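Response regulator aspartate phosphatase I (Bacillus subtilis subsp. subtilis, PDB 4I1A) dephosphorylates the sporulation phosphotransferase Spo0F, inhibiting its activity, and activates excision and transfer of the mobile element ICEBs1. Local coordinates at residues I219-A224 / H259-K264. Residues are numbered along the deposited sequence; the frame is centred on the assembly and turned at random.
Sequences IEHLIA and HSFLTK
One face of the His259 imidazole carries the edge of the His221 ring, and Phe261 CB lies at the His259 edge, in its plane. This is an edge-to-face (T-shaped) histidine pair. It joins the first turn of helix 220-236 to the loop leading into helix 261-275, in the tetratricopeptide-repeat domain, with helix 240-257 between them in the chain. The ring centroids are 4.1 Å apart and the planes meet at 57°. His221 NE2 does most of the touching. It sits over the centre of the His259 ring, 3.3 Å from His259 CG. The same NE2 also comes up to the edge of the Phe261 ring, where Phe261 CD2 is 4.2 Å away. In His221, CG is anti to the backbone N (chi1 -167°), which carries the imidazole away from its own helix and across to His259. The two side chains cross at about a right angle. This is a small surface contact, made by ring packing between His221, His259 and Phe261. The Phe261 side chain also packs against Met225 and Met228 of helix 220-236, extending the junction past the histidines. Replacing His259 with an alanine would probably leave the His221 edge without an aromatic face to rest on and Phe261 N without its cap. That capping bond ties the stacked ring to the turn leading into helix 261-275. Phe261 N donates to His259 ND1 over 3.1 Å. The bond is nearly straight, at 171°, although the nitrogen lies tilted out of the imidazole plane.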
loop_
_atom_site.group_PDB
_atom_site.type_symbol
_atom_site.label_atom_id
_atom_site.label_comp_id
_atom_site.label_asym_id
_atom_site.label_seq_id
_atom_site.Cartn_x
_atom_site.Cartn_y
_atom_site.Cartn_z
ATOM N N ILE A 219 14.799 8.219 -11.875
ATOM C CA ILE A 219 13.982 7.021 -12.021
ATOM C C ILE A 219 12.508 7.422 -12.032
ATOM O O ILE A 219 11.923 7.710 -10.987
ATOM C CB ILE A 219 14.245 5.990 -10.916
ATOM C CG1 ILE A 219 15.748 5.828 -10.690
ATOM C CG2 ILE A 219 13.613 4.654 -11.296
ATOM C CD1 ILE A 219 16.482 5.316 -11.904
ATOM N N GLU A 220 11.922 7.433 -13.226
ATOM C CA GLU A 220 10.591 7.987 -13.445
ATOM C C GLU A 220 9.495 7.275 -12.650
ATOM O O GLU A 220 8.643 7.920 -12.027
ATOM C CB GLU A 220 10.257 7.958 -14.936
ATOM C CG GLU A 220 8.993 8.722 -15.313
ATOM C CD GLU A 220 9.246 10.202 -15.580
ATOM O OE1 GLU A 220 10.074 10.808 -14.866
ATOM O OE2 GLU A 220 8.617 10.757 -16.509
ATOM N N HIS A 221 9.518 5.948 -12.670
ATOM C CA HIS A 221 8.488 5.182 -11.985
ATOM C C HIS A 221 8.582 5.316 -10.464
ATOM O O HIS A 221 7.559 5.334 -9.772
ATOM C CB HIS A 221 8.525 3.709 -12.389
ATOM C CG HIS A 221 7.308 2.955 -11.967
ATOM N ND1 HIS A 221 7.346 1.916 -11.055
ATOM C CD2 HIS A 221 6.005 3.104 -12.304
ATOM C CE1 HIS A 221 6.127 1.456 -10.867
ATOM N NE2 HIS A 221 5.291 2.158 -11.612
ATOM N N LEU A 222 9.807 5.409 -9.951
ATOM C CA LEU A 222 10.015 5.609 -8.522
ATOM C C LEU A 222 9.581 7.005 -8.078
ATOM O O LEU A 222 9.188 7.200 -6.927
ATOM C CB LEU A 222 11.469 5.347 -8.156
ATOM C CG LEU A 222 11.843 3.868 -8.220
ATOM C CD1 LEU A 222 13.228 3.630 -7.653
ATOM C CD2 LEU A 222 10.802 3.033 -7.489
ATOM N N ILE A 223 9.644 7.970 -8.993
ATOM C CA ILE A 223 9.171 9.321 -8.712
ATOM C C ILE A 223 7.654 9.309 -8.533
ATOM O O ILE A 223 7.116 9.876 -7.574
ATOM C CB ILE A 223 9.561 10.302 -9.843
ATOM C CG1 ILE A 223 11.048 10.646 -9.761
ATOM C CG2 ILE A 223 8.725 11.576 -9.780
ATOM C CD1 ILE A 223 11.561 11.541 -10.920
ATOM N N ALA A 224 6.964 8.642 -9.450
ATOM C CA ALA A 224 5.511 8.517 -9.350
ATOM C C ALA A 224 5.107 7.682 -8.146
ATOM O O ALA A 224 4.104 7.964 -7.495
ATOM C CB ALA A 224 4.939 7.921 -10.616
ATOM N N HIS A 259 0.780 2.289 -16.218
ATOM C CA HIS A 259 1.086 1.351 -15.145
ATOM C C HIS A 259 -0.157 1.053 -14.314
ATOM O O HIS A 259 -1.060 1.869 -14.243
ATOM C CB HIS A 259 2.201 1.887 -14.244
ATOM C CG HIS A 259 2.696 0.890 -13.248
ATOM N ND1 HIS A 259 2.221 0.829 -11.954
ATOM C CD2 HIS A 259 3.611 -0.110 -13.360
ATOM C CE1 HIS A 259 2.831 -0.161 -11.311
ATOM N NE2 HIS A 259 3.674 -0.735 -12.143
ATOM N N SER A 260 -0.195 -0.115 -13.679
ATOM C CA SER A 260 -1.375 -0.534 -12.924
ATOM C C SER A 260 -1.747 0.413 -11.774
ATOM O O SER A 260 -2.921 0.527 -11.429
ATOM C CB SER A 260 -1.216 -1.970 -12.419
ATOM O OG SER A 260 -0.106 -2.082 -11.554
ATOM N N PHE A 261 -0.755 1.102 -11.206
ATOM C CA PHE A 261 -0.977 2.051 -10.106
ATOM C C PHE A 261 -1.850 3.237 -10.510
ATOM O O PHE A 261 -2.211 4.066 -9.674
ATOM C CB PHE A 261 0.352 2.580 -9.555
ATOM C CG PHE A 261 1.059 1.625 -8.627
ATOM C CD1 PHE A 261 0.345 0.850 -7.723
ATOM C CD2 PHE A 261 2.448 1.520 -8.647
ATOM C CE1 PHE A 261 1.001 -0.025 -6.864
ATOM C CE2 PHE A 261 3.109 0.653 -7.801
ATOM C CZ PHE A 261 2.388 -0.126 -6.906
ATOM N N LEU A 262 -2.173 3.327 -11.793
ATOM C CA LEU A 262 -3.019 4.397 -12.298
ATOM C C LEU A 262 -4.382 4.358 -11.618
ATOM O O LEU A 262 -4.908 5.382 -11.196
ATOM C CB LEU A 262 -3.178 4.254 -13.807
ATOM C CG LEU A 262 -4.035 5.279 -14.539
ATOM C CD1 LEU A 262 -3.652 6.671 -14.104
ATOM C CD2 LEU A 262 -3.841 5.133 -16.049
ATOM N N THR A 263 -4.943 3.162 -11.485
ATOM C CA THR A 263 -6.288 3.023 -10.938
ATOM C C THR A 263 -6.357 3.449 -9.467
ATOM O O THR A 263 -7.269 4.172 -9.052
ATOM C CB THR A 263 -6.809 1.577 -11.100
ATOM O OG1 THR A 263 -6.769 1.207 -12.490
ATOM C CG2 THR A 263 -8.230 1.482 -10.597
ATOM N N LYS A 264 -5.380 2.995 -8.691
ATOM C CA LYS A 264 -5.315 3.259 -7.261
ATOM C C LYS A 264 -5.103 4.754 -6.982
ATOM O O LYS A 264 -5.676 5.320 -6.052
ATOM C CB LYS A 264 -4.185 2.417 -6.661
ATOM C CG LYS A 264 -3.691 2.876 -5.310
ATOM C CD LYS A 264 -2.768 1.851 -4.674
ATOM C CE LYS A 264 -2.547 2.176 -3.191
ATOM N NZ LYS A 264 -1.496 1.338 -2.536
#